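Local coordinates for protein chitinase (Thermococcus kodakarensis KOD1, PDB 5DHD) that carries a chitin-binding domain, which probably holds the enzyme on crystalline chitin while its catalytic domains hydrolyse the polymer, at residues 9-14 against 86-91; 20-25 against 47-52. One frame throughout, in Å; residues are numbered along the deposited sequence.

In the fold
Both contacts belong to one beta-sandwich domain of the cellulose-binding family, and their centres lie 10 Å apart. Contact 1 joins the two sheets through the core; contact 2 spans one sheet from strand 19-26 to the edge strand 45-49. Strands 9-15 and 19-26 are antiparallel neighbours and connect them: T14 O to E20 N is 2.8 Å and K12 O to D22 N is 2.9 Å, both probable hydrogen bonds. On the core side L9 CD1 packs on V23 CG1 at 3.6 Å. On the outer side one polyether (chain D) touches both contacts, wrapping K12 and lying against D22 and T24.

Contact 1 of 2, residues 9-14 against 86-91; sequences LSVKVT and EAIYLY. With PE3 (3,6,9,12,15,18,21,24,27,30,33,36,39-tridecaoxahentetracontane-1,41-diol), chain D; PE3 (3,6,9,12,15,18,21,24,27,30,33,36,39-tridecaoxahentetracontane-1,41-diol), chain E; PE3 (3,6,9,12,15,18,21,24,27,30,33,36,39-tridecaoxahentetracontane-1,41-diol), chain F; PE3 (3,6,9,12,15,18,21,24,27,30,33,36,39-tridecaoxahentetracontane-1,41-diol), chain I.
Face-to-face packing of the two sheets of a beta sandwich sets L9 and V11 of edge strand 9-15 against I88 and L90 of strand 85-92, in a partly buried contact. The short axes approach to 8.8 Å at 149°, a spacing that fits facing sheets rather than paired strands, and the interface buries 205 Å². L9 has CG anti to the backbone N (chi1 177°), which brings CD2 across the I88 side chain at roughly a right angle, 4.0 Å from I88 CG2; L9 CD2 also rests 3.8 Å from I88 O. V11 and I88 instead reach tip to tip, V11 CG1 lying 4.1 Å from I88 CD1. A looser touch, 4.4 Å between L9 CB and L90 CD2, extends the contact to L90, beside the start of 9-14. V23 and L25 pack on L9 CD1, while V35 and W100 pack on I88. The opposite faces of these strands carry polyether. In the conformer described, five ether oxygens of chain D surround K12 NZ in crown-ether fashion and share its three protons, the bond to O40 being weak. The side-chain contacts are aliphatic, and with no hydrogen bond between the segments, cohesion probably rests on dispersion and burial of apolar surface.

Contact 2 of 2, residues 20-25 against 47-52; sequences EYDVTL and SFWSAN. With PE3 (3,6,9,12,15,18,21,24,27,30,33,36,39-tridecaoxahentetracontane-1,41-diol), chain D.
E20 and D22 on strand 20-25 approach W49 on strand 47-49 without backbone pairing: the nearest CA atoms, E20 and S47, are 8.8 Å apart, and the two strands run in the same direction. S50 then turns the chain in a left-handed helical conformation. With chi1 at 51°, W49 turns the benzo edge of its indole to the acids. D22 OD1 sits at that edge, near the ring plane, 3.6 Å from W49 CZ2. E20 runs at about a right angle to the W49 side chain and meets its CZ2-CH2 edge, E20 CD 3.8 Å from W49 CH2, with carboxylate and ring planes 76° apart. One water bridges W49 and D22, accepting from W49 NE1 and donating to D22 OD1, which probably helps to orient the ring. E20 OE2 faces both D22 oxygens, 2.8 Å from OD1 and 2.9 Å from OD2; such proximity of acceptors may favour protonation of one carboxylate. A tryptophan on the outer face beside two acids is consistent with carbohydrate binding, although the ligand at D22 is polyether, not chitin. Strand 72-79 lies between strands 19-26 and 45-49, so these side chains reach past it on the outer surface, while Y21 packs oppositely against F77 and V13.

Contact 1 of 2, residues 9-14 against 86-91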
ATOM      1  N   LEU A   9       7.469  -5.939  -2.362  1.00 13.56           N
ATOM      2  CA  LEU A   9       6.644  -4.757  -2.642  1.00 13.61           C
ATOM      3  C   LEU A   9       6.963  -4.136  -4.008  1.00 14.32           C
ATOM      4  O   LEU A   9       8.105  -3.759  -4.268  1.00 14.78           O
ATOM      5  CB  LEU A   9       6.861  -3.672  -1.584  1.00 14.76           C
ATOM      6  CG  LEU A   9       6.134  -2.326  -1.760  1.00 13.82           C
ATOM      7  CD1 LEU A   9       4.590  -2.522  -1.684  1.00 14.17           C
ATOM      8  CD2 LEU A   9       6.580  -1.378  -0.646  1.00 15.66           C
ATOM      9  N   SER A  10       5.953  -4.027  -4.870  0.50 12.80           N
ATOM     10  CA  SER A  10       6.119  -3.421  -6.199  0.50 12.15           C
ATOM     11  C   SER A  10       5.063  -2.333  -6.367  0.50 14.74           C
ATOM     12  O   SER A  10       3.904  -2.523  -6.037  0.50 15.44           O
ATOM     13  CB  SER A  10       5.989  -4.482  -7.291  0.50 20.85           C
ATOM     14  OG  SER A  10       7.083  -5.381  -7.215  0.50 22.42           O
ATOM     15  N   VAL A  11       5.494  -1.192  -6.886  1.00 12.86           N
ATOM     16  CA  VAL A  11       4.608  -0.042  -7.019  1.00 13.47           C
ATOM     17  C   VAL A  11       4.635   0.658  -8.374  1.00 13.54           C
ATOM     18  O   VAL A  11       5.707   0.961  -8.911  1.00 14.46           O
ATOM     19  CB  VAL A  11       4.979   1.025  -5.957  1.00 13.27           C
ATOM     20  CG1 VAL A  11       3.978   2.186  -5.963  1.00 17.77           C
ATOM     21  CG2 VAL A  11       5.053   0.382  -4.559  1.00 14.83           C
ATOM     22  N   LYS A  12       3.448   0.883  -8.934  0.50 12.02           N
ATOM     23  CA  LYS A  12       3.311   1.611 -10.200  0.50 12.55           C
ATOM     24  C   LYS A  12       2.579   2.908  -9.866  0.50 13.53           C
ATOM     25  O   LYS A  12       1.552   2.887  -9.186  0.50 13.63           O
ATOM     26  CB  LYS A  12       2.494   0.821 -11.217  0.50 23.57           C
ATOM     27  CG  LYS A  12       1.932   1.703 -12.322  0.50 31.01           C
ATOM     28  CD  LYS A  12       0.820   0.993 -13.075  0.50 28.97           C
ATOM     29  CE  LYS A  12       1.421   0.103 -14.107  0.50 32.36           C
ATOM     30  NZ  LYS A  12       0.476  -0.796 -14.845  0.50 22.79           N
ATOM     31  N   VAL A  13       3.119   4.022 -10.356  1.00 11.66           N
ATOM     32  CA  VAL A  13       2.559   5.345 -10.099  1.00 11.70           C
ATOM     33  C   VAL A  13       2.070   6.022 -11.376  1.00 14.31           C
ATOM     34  O   VAL A  13       2.792   6.072 -12.371  1.00 14.55           O
ATOM     35  CB  VAL A  13       3.664   6.233  -9.444  1.00 12.44           C
ATOM     36  CG1 VAL A  13       3.122   7.591  -9.032  1.00 15.59           C
ATOM     37  CG2 VAL A  13       4.268   5.520  -8.220  1.00 12.92           C
ATOM     38  N   THR A  14       0.847   6.543 -11.347  1.00 12.56           N
ATOM     39  CA  THR A  14       0.275   7.217 -12.518  1.00 12.38           C
ATOM     40  C   THR A  14      -0.356   8.521 -12.046  1.00 14.55           C
ATOM     41  O   THR A  14      -1.290   8.515 -11.246  1.00 15.06           O
ATOM     42  CB  THR A  14      -0.753   6.309 -13.210  1.00 15.65           C
ATOM     43  OG1 THR A  14      -0.101   5.094 -13.593  1.00 15.54           O
ATOM     44  CG2 THR A  14      -1.331   6.993 -14.467  1.00 18.81           C
ATOM     45  N   GLU A  86       4.729   9.805   0.069  1.00 16.91           N
ATOM     46  CA  GLU A  86       6.132   9.984   0.416  1.00 17.26           C
ATOM     47  C   GLU A  86       6.828   8.658   0.680  1.00 17.10           C
ATOM     48  O   GLU A  86       8.025   8.524   0.425  1.00 18.40           O
ATOM     49  CB  GLU A  86       6.259  10.854   1.660  1.00 21.66           C
ATOM     50  CG  GLU A  86       5.575  12.202   1.513  1.00 28.41           C
ATOM     51  CD  GLU A  86       5.779  13.099   2.712  1.00 37.07           C
ATOM     52  OE1 GLU A  86       5.911  12.577   3.840  1.00 33.69           O
ATOM     53  OE2 GLU A  86       5.797  14.331   2.519  1.00 39.21           O
ATOM     54  N   ALA A  87       6.086   7.684   1.204  1.00 16.06           N
ATOM     55  CA  ALA A  87       6.657   6.372   1.497  1.00 15.09           C
ATOM     56  C   ALA A  87       5.582   5.307   1.662  1.00 13.49           C
ATOM     57  O   ALA A  87       4.453   5.604   2.051  1.00 14.23           O
ATOM     58  CB  ALA A  87       7.484   6.445   2.797  1.00 20.06           C
ATOM     59  N   ILE A  88       5.946   4.065   1.350  1.00 13.36           N
ATOM     60  CA  ILE A  88       5.041   2.929   1.487  1.00 14.07           C
ATOM     61  C   ILE A  88       5.831   1.833   2.193  1.00 14.06           C
ATOM     62  O   ILE A  88       6.936   1.485   1.769  1.00 15.81           O
ATOM     63  CB  ILE A  88       4.534   2.408   0.115  1.00 13.75           C
ATOM     64  CG1 ILE A  88       3.769   3.527  -0.625  1.00 14.54           C
ATOM     65  CG2 ILE A  88       3.663   1.147   0.326  1.00 13.44           C
ATOM     66  CD1 ILE A  88       3.285   3.135  -2.034  1.00 16.44           C
ATOM     67  N   TYR A  89       5.268   1.304   3.275  1.00 14.79           N
ATOM     68  CA  TYR A  89       5.924   0.258   4.054  1.00 13.37           C
ATOM     69  C   TYR A  89       5.098  -1.021   4.065  1.00 13.54           C
ATOM     70  O   TYR A  89       3.888  -0.976   4.280  1.00 15.80           O
ATOM     71  CB  TYR A  89       6.103   0.718   5.512  1.00 16.72           C
ATOM     72  CG  TYR A  89       6.862   2.022   5.665  1.00 16.41           C
ATOM     73  CD1 TYR A  89       8.258   2.039   5.733  1.00 19.80           C
ATOM     74  CD2 TYR A  89       6.184   3.233   5.720  1.00 18.26           C
ATOM     75  CE1 TYR A  89       8.951   3.241   5.855  1.00 21.52           C
ATOM     76  CE2 TYR A  89       6.863   4.434   5.843  1.00 17.85           C
ATOM     77  CZ  TYR A  89       8.240   4.422   5.910  1.00 21.15           C
ATOM     78  OH  TYR A  89       8.892   5.616   6.051  1.00 24.45           O
ATOM     79  N   LEU A  90       5.754  -2.156   3.840  1.00 12.97           N
ATOM     80  CA  LEU A  90       5.070  -3.446   3.871  1.00 12.90           C
ATOM     81  C   LEU A  90       5.479  -4.204   5.128  1.00 14.26           C
ATOM     82  O   LEU A  90       6.650  -4.546   5.309  1.00 14.16           O
ATOM     83  CB  LEU A  90       5.405  -4.294   2.646  1.00 13.70           C
ATOM     84  CG  LEU A  90       4.939  -5.764   2.712  1.00 13.08           C
ATOM     85  CD1 LEU A  90       3.409  -5.871   2.757  1.00 15.17           C
ATOM     86  CD2 LEU A  90       5.504  -6.508   1.493  1.00 14.56           C
ATOM     87  N   TYR A  91       4.501  -4.453   5.990  1.00 13.84           N
ATOM     88  CA  TYR A  91       4.721  -5.183   7.229  1.00 14.07           C
ATOM     89  C   TYR A  91       4.006  -6.519   7.199  1.00 14.96           C
ATOM     90  O   TYR A  91       2.838  -6.602   6.822  1.00 16.39           O
ATOM     91  CB  TYR A  91       4.220  -4.398   8.442  1.00 17.14           C
ATOM     92  CG  TYR A  91       5.122  -3.256   8.840  1.00 17.11           C
ATOM     93  CD1 TYR A  91       6.229  -3.476   9.666  1.00 19.04           C
ATOM     94  CD2 TYR A  91       4.898  -1.961   8.363  1.00 15.77           C
ATOM     95  CE1 TYR A  91       7.094  -2.426  10.005  1.00 20.85           C
ATOM     96  CE2 TYR A  91       5.760  -0.901   8.701  1.00 19.16           C
ATOM     97  CZ  TYR A  91       6.849  -1.151   9.519  1.00 23.34           C
ATOM     98  OH  TYR A  91       7.698  -0.124   9.867  1.00 26.93           O
TER
HETATM   99  C42 PE3 D 803       2.920  -3.069 -13.302  0.50 46.76           C
HETATM  100  C41 PE3 D 803       3.729  -2.499 -14.450  0.50 46.56           C
HETATM  101  O40 PE3 D 803       2.826  -1.996 -15.428  0.50 42.36           O
HETATM  102  C39 PE3 D 803       3.611  -1.468 -16.490  0.50 32.89           C
HETATM  103  C38 PE3 D 803       2.709  -0.898 -17.588  0.50 32.19           C
HETATM  104  O37 PE3 D 803       1.917   0.158 -17.075  0.50 39.32           O
HETATM  105  C36 PE3 D 803       1.074   0.674 -18.118  0.50 38.84           C
HETATM  106  C35 PE3 D 803       0.183   1.829 -17.577  0.50 43.39           C
HETATM  107  O34 PE3 D 803      -0.712   1.329 -16.552  0.50 48.02           O
HETATM  108  C33 PE3 D 803      -1.519   2.410 -16.038  0.50 50.71           C
HETATM  109  C32 PE3 D 803      -2.460   1.885 -14.931  0.50 57.00           C
HETATM  110  O31 PE3 D 803      -2.400   0.454 -14.796  0.50 64.97           O
HETATM  111  C30 PE3 D 803      -3.292   0.081 -13.760  0.50 57.33           C
HETATM  112  C29 PE3 D 803      -3.295  -1.433 -13.567  0.50 51.49           C
HETATM  113  O28 PE3 D 803      -2.006  -1.869 -13.115  0.50 60.41           O
HETATM  114  C27 PE3 D 803      -2.091  -3.283 -12.922  0.50 60.76           C
HETATM  115  C26 PE3 D 803      -0.761  -3.828 -12.399  0.50 59.53           C
HETATM  116  O25 PE3 D 803      -0.331  -3.121 -11.231  0.50 49.51           O
HETATM  117  C24 PE3 D 803       0.874  -3.761 -10.823  0.50 47.88           C
HETATM  118  C23 PE3 D 803       1.430  -3.113  -9.576  0.50 28.59           C
HETATM  119  O22 PE3 D 803       2.814  -2.918  -9.662  0.50 29.03           O
HETATM  120  C18 PE3 E 804       5.480   2.301  11.638  0.50 26.51           C
HETATM  121  C17 PE3 E 804       5.818   1.021  12.388  0.50 30.59           C
HETATM  122  O16 PE3 E 804       4.930   0.028  11.904  0.50 32.17           O
HETATM  123  C15 PE3 E 804       5.132  -1.232  12.512  0.50 35.69           C
HETATM  124  C14 PE3 E 804       4.105  -2.172  11.912  0.50 39.97           C
HETATM  125  O13 PE3 E 804       2.853  -1.773  12.445  0.50 35.27           O
HETATM  126  C12 PE3 E 804       1.856  -2.599  11.875  0.50 38.34           C
HETATM  127  C11 PE3 E 804       0.508  -2.190  12.457  0.50 39.32           C
HETATM  128  O10 PE3 E 804       0.260  -0.802  12.322  0.50 46.47           O
HETATM  129  C9  PE3 E 804      -1.033  -0.609  12.889  0.50 44.67           C
HETATM  130  C8  PE3 E 804      -1.502   0.840  12.849  0.50 43.38           C
HETATM  131  O7  PE3 E 804      -0.414   1.725  13.070  0.50 36.56           O
HETATM  132  C6  PE3 E 804      -0.964   3.033  12.976  0.50 43.09           C
HETATM  133  C5  PE3 E 804       0.084   4.122  13.215  0.50 37.41           C
HETATM  134  O4  PE3 E 804       1.309   3.779  12.583  0.50 41.88           O
HETATM  135  C30 PE3 F 805      13.175   3.174   1.293  1.00 34.15           C
HETATM  136  C29 PE3 F 805      11.914   3.558   2.067  1.00 29.36           C
HETATM  137  O28 PE3 F 805      12.121   4.815   2.688  1.00 50.47           O
HETATM  138  C27 PE3 F 805      10.928   5.148   3.402  1.00 45.88           C
HETATM  139  C26 PE3 F 805      11.106   6.495   4.108  1.00 45.74           C
HETATM  140  O25 PE3 F 805      11.005   7.567   3.162  1.00 40.88           O
HETATM  141  C17 PE3 I 808      11.137  -9.460  -7.043  1.00 58.63           C
HETATM  142  O16 PE3 I 808      10.307  -8.813  -8.041  1.00 54.73           O
HETATM  143  C15 PE3 I 808       9.297  -8.120  -7.363  1.00 45.35           C
HETATM  144  C14 PE3 I 808       8.420  -7.457  -8.378  1.00 57.04           C
HETATM  145  O13 PE3 I 808       7.179  -8.190  -8.453  1.00 62.42           O

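Contact 2 of 2, residues 20-25 against 47-52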
ATOM      1  N   GLU A  20      -2.598   7.674  -8.969  1.00 12.27           N
ATOM      2  CA  GLU A  20      -2.956   6.290  -8.712  1.00 10.90           C
ATOM      3  C   GLU A  20      -1.726   5.464  -8.378  1.00 12.52           C
ATOM      4  O   GLU A  20      -0.688   5.567  -9.046  1.00 13.38           O
ATOM      5  CB  GLU A  20      -3.640   5.664  -9.930  1.00 13.09           C
ATOM      6  CG  GLU A  20      -3.979   4.174  -9.775  1.00 13.77           C
ATOM      7  CD  GLU A  20      -4.916   3.657 -10.869  1.00 19.39           C
ATOM      8  OE1 GLU A  20      -5.803   4.411 -11.306  1.00 21.68           O
ATOM      9  OE2 GLU A  20      -4.791   2.486 -11.277  1.00 20.82           O
ATOM     10  N   TYR A  21      -1.851   4.652  -7.337  1.00 11.32           N
ATOM     11  CA  TYR A  21      -0.779   3.769  -6.907  1.00  9.23           C
ATOM     12  C   TYR A  21      -1.299   2.348  -7.001  1.00 11.33           C
ATOM     13  O   TYR A  21      -2.235   1.958  -6.289  1.00 12.30           O
ATOM     14  CB  TYR A  21      -0.354   4.086  -5.464  1.00 11.44           C
ATOM     15  CG  TYR A  21       0.280   5.449  -5.337  1.00 12.18           C
ATOM     16  CD1 TYR A  21      -0.504   6.591  -5.256  1.00 12.74           C
ATOM     17  CD2 TYR A  21       1.674   5.597  -5.371  1.00 12.31           C
ATOM     18  CE1 TYR A  21       0.074   7.858  -5.217  1.00 14.44           C
ATOM     19  CE2 TYR A  21       2.263   6.858  -5.332  1.00 12.91           C
ATOM     20  CZ  TYR A  21       1.451   7.984  -5.255  1.00 13.73           C
ATOM     21  OH  TYR A  21       2.012   9.246  -5.203  1.00 15.25           O
ATOM     22  N   ASP A  22      -0.713   1.587  -7.915  1.00 10.67           N
ATOM     23  CA  ASP A  22      -1.094   0.200  -8.111  1.00 12.25           C
ATOM     24  C   ASP A  22      -0.001  -0.610  -7.453  1.00 12.40           C
ATOM     25  O   ASP A  22       1.164  -0.545  -7.842  1.00 13.84           O
ATOM     26  CB  ASP A  22      -1.206  -0.112  -9.601  1.00 12.91           C
ATOM     27  CG  ASP A  22      -2.341   0.652 -10.246  1.00 16.67           C
ATOM     28  OD1 ASP A  22      -3.488   0.424  -9.838  1.00 18.72           O
ATOM     29  OD2 ASP A  22      -2.091   1.468 -11.143  1.00 20.54           O
ATOM     30  N   VAL A  23      -0.389  -1.361  -6.433  1.00 12.74           N
ATOM     31  CA  VAL A  23       0.555  -2.127  -5.639  1.00 13.77           C
ATOM     32  C   VAL A  23       0.428  -3.630  -5.792  1.00 11.74           C
ATOM     33  O   VAL A  23      -0.675  -4.172  -5.742  1.00 14.51           O
ATOM     34  CB  VAL A  23       0.342  -1.773  -4.144  1.00 14.36           C
ATOM     35  CG1 VAL A  23       1.317  -2.572  -3.261  1.00 14.93           C
ATOM     36  CG2 VAL A  23       0.502  -0.278  -3.923  1.00 16.46           C
ATOM     37  N   THR A  24       1.559  -4.301  -5.985  1.00 13.71           N
ATOM     38  CA  THR A  24       1.554  -5.754  -6.062  1.00 12.79           C
ATOM     39  C   THR A  24       2.487  -6.267  -4.992  1.00 13.35           C
ATOM     40  O   THR A  24       3.630  -5.809  -4.864  1.00 13.76           O
ATOM     41  CB  THR A  24       2.075  -6.261  -7.423  1.00 18.50           C
ATOM     42  OG1 THR A  24       1.141  -5.892  -8.440  1.00 24.97           O
ATOM     43  CG2 THR A  24       2.212  -7.785  -7.427  1.00 18.22           C
ATOM     44  N   LEU A  25       1.973  -7.202  -4.205  1.00 14.10           N
ATOM     45  CA  LEU A  25       2.744  -7.812  -3.142  1.00 12.44           C
ATOM     46  C   LEU A  25       3.097  -9.236  -3.539  1.00 15.31           C
ATOM     47  O   LEU A  25       2.231 -10.026  -3.901  1.00 18.54           O
ATOM     48  CB  LEU A  25       1.957  -7.836  -1.825  1.00 14.12           C
ATOM     49  CG  LEU A  25       1.340  -6.513  -1.372  1.00 12.84           C
ATOM     50  CD1 LEU A  25       0.583  -6.739  -0.052  1.00 15.75           C
ATOM     51  CD2 LEU A  25       2.428  -5.426  -1.187  1.00 15.06           C
ATOM     52  N   SER A  47      -9.763   7.128  -3.419  1.00 14.05           N
ATOM     53  CA  SER A  47     -10.292   5.874  -3.940  1.00 12.38           C
ATOM     54  C   SER A  47      -9.360   4.709  -3.618  1.00 12.40           C
ATOM     55  O   SER A  47      -8.148   4.884  -3.516  1.00 12.32           O
ATOM     56  CB  SER A  47     -10.450   5.956  -5.467  1.00 16.69           C
ATOM     57  OG  SER A  47     -11.042   4.784  -6.005  1.00 20.64           O
ATOM     58  N   PHE A  48      -9.933   3.528  -3.421  1.00 11.63           N
ATOM     59  CA  PHE A  48      -9.133   2.334  -3.169  1.00 12.13           C
ATOM     60  C   PHE A  48      -9.939   1.093  -3.508  1.00 11.37           C
ATOM     61  O   PHE A  48     -11.175   1.132  -3.558  1.00 12.08           O
ATOM     62  CB  PHE A  48      -8.604   2.266  -1.719  1.00 11.79           C
ATOM     63  CG  PHE A  48      -9.681   2.106  -0.675  1.00 11.90           C
ATOM     64  CD1 PHE A  48     -10.363   3.209  -0.195  1.00 12.78           C
ATOM     65  CD2 PHE A  48     -10.008   0.843  -0.184  1.00 12.79           C
ATOM     66  CE1 PHE A  48     -11.375   3.052   0.778  1.00 13.36           C
ATOM     67  CE2 PHE A  48     -11.014   0.673   0.787  1.00 13.43           C
ATOM     68  CZ  PHE A  48     -11.687   1.776   1.258  1.00 13.92           C
ATOM     69  N   TRP A  49      -9.234  -0.004  -3.758  1.00 12.17           N
ATOM     70  CA  TRP A  49      -9.884  -1.251  -4.125  1.00 10.95           C
ATOM     71  C   TRP A  49      -9.036  -2.458  -3.755  1.00 14.26           C
ATOM     72  O   TRP A  49      -7.813  -2.358  -3.648  1.00 12.66           O
ATOM     73  CB  TRP A  49     -10.173  -1.265  -5.647  1.00 13.33           C
ATOM     74  CG  TRP A  49      -8.961  -0.934  -6.512  1.00 14.16           C
ATOM     75  CD1 TRP A  49      -8.035  -1.815  -7.018  1.00 15.24           C
ATOM     76  CD2 TRP A  49      -8.523   0.374  -6.903  1.00 12.07           C
ATOM     77  NE1 TRP A  49      -7.048  -1.129  -7.697  1.00 14.49           N
ATOM     78  CE2 TRP A  49      -7.319   0.214  -7.637  1.00 13.98           C
ATOM     79  CE3 TRP A  49      -9.029   1.672  -6.704  1.00 14.18           C
ATOM     80  CZ2 TRP A  49      -6.610   1.305  -8.165  1.00 13.94           C
ATOM     81  CZ3 TRP A  49      -8.312   2.766  -7.234  1.00 15.30           C
ATOM     82  CH2 TRP A  49      -7.120   2.566  -7.950  1.00 14.52           C
ATOM     83  N   SER A  50      -9.715  -3.588  -3.549  1.00 12.86           N
ATOM     84  CA  SER A  50      -9.091  -4.865  -3.222  1.00 13.27           C
ATOM     85  C   SER A  50      -8.373  -4.883  -1.881  1.00 14.01           C
ATOM     86  O   SER A  50      -7.478  -5.702  -1.650  1.00 15.14           O
ATOM     87  CB  SER A  50      -8.147  -5.284  -4.347  1.00 13.10           C
ATOM     88  OG  SER A  50      -8.844  -5.244  -5.591  1.00 15.46           O
ATOM     89  N   ALA A  51      -8.783  -3.991  -0.992  1.00 12.76           N
ATOM     90  CA  ALA A  51      -8.187  -3.903   0.329  1.00 12.64           C
ATOM     91  C   ALA A  51      -9.093  -3.094   1.232  1.00 14.51           C
ATOM     92  O   ALA A  51     -10.032  -2.442   0.765  1.00 15.47           O
ATOM     93  CB  ALA A  51      -6.821  -3.182   0.264  1.00 15.92           C
ATOM     94  N   ASN A  52      -8.824  -3.169   2.531  1.00 14.86           N
ATOM     95  CA  ASN A  52      -9.562  -2.394   3.514  1.00 15.48           C
ATOM     96  C   ASN A  52      -8.655  -1.204   3.812  1.00 13.76           C
ATOM     97  O   ASN A  52      -7.427  -1.335   3.764  1.00 15.94           O
ATOM     98  CB  ASN A  52      -9.853  -3.222   4.772  1.00 17.49           C
ATOM     99  CG  ASN A  52     -10.842  -4.379   4.497  1.00 20.78           C
ATOM    100  OD1 ASN A  52     -11.972  -4.152   4.085  1.00 37.71           O
ATOM    101  ND2 ASN A  52     -10.398  -5.593   4.718  1.00 33.99           N
TER
HETATM  102  C42 PE3 D 803       2.920  -3.069 -13.302  0.50 46.76           C
HETATM  103  C41 PE3 D 803       3.729  -2.499 -14.450  0.50 46.56           C
HETATM  104  O40 PE3 D 803       2.826  -1.996 -15.428  0.50 42.36           O
HETATM  105  C39 PE3 D 803       3.611  -1.468 -16.490  0.50 32.89           C
HETATM  106  C38 PE3 D 803       2.709  -0.898 -17.588  0.50 32.19           C
HETATM  107  O37 PE3 D 803       1.917   0.158 -17.075  0.50 39.32           O
HETATM  108  C36 PE3 D 803       1.074   0.674 -18.118  0.50 38.84           C
HETATM  109  C35 PE3 D 803       0.183   1.829 -17.577  0.50 43.39           C
HETATM  110  O34 PE3 D 803      -0.712   1.329 -16.552  0.50 48.02           O
HETATM  111  C33 PE3 D 803      -1.519   2.410 -16.038  0.50 50.71           C
HETATM  112  C32 PE3 D 803      -2.460   1.885 -14.931  0.50 57.00           C
HETATM  113  O31 PE3 D 803      -2.400   0.454 -14.796  0.50 64.97           O
HETATM  114  C30 PE3 D 803      -3.292   0.081 -13.760  0.50 57.33           C
HETATM  115  C29 PE3 D 803      -3.295  -1.433 -13.567  0.50 51.49           C
HETATM  116  O28 PE3 D 803      -2.006  -1.869 -13.115  0.50 60.41           O
HETATM  117  C27 PE3 D 803      -2.091  -3.283 -12.922  0.50 60.76           C
HETATM  118  C26 PE3 D 803      -0.761  -3.828 -12.399  0.50 59.53           C
HETATM  119  O25 PE3 D 803      -0.331  -3.121 -11.231  0.50 49.51           O
HETATM  120  C24 PE3 D 803       0.874  -3.761 -10.823  0.50 47.88           C
HETATM  121  C23 PE3 D 803       1.430  -3.113  -9.576  0.50 28.59           C
HETATM  122  O22 PE3 D 803       2.814  -2.918  -9.662  0.50 29.03           O
HETATM  123  O   HOH W   1      -4.333  -1.956  -8.710  1.00 24.43           O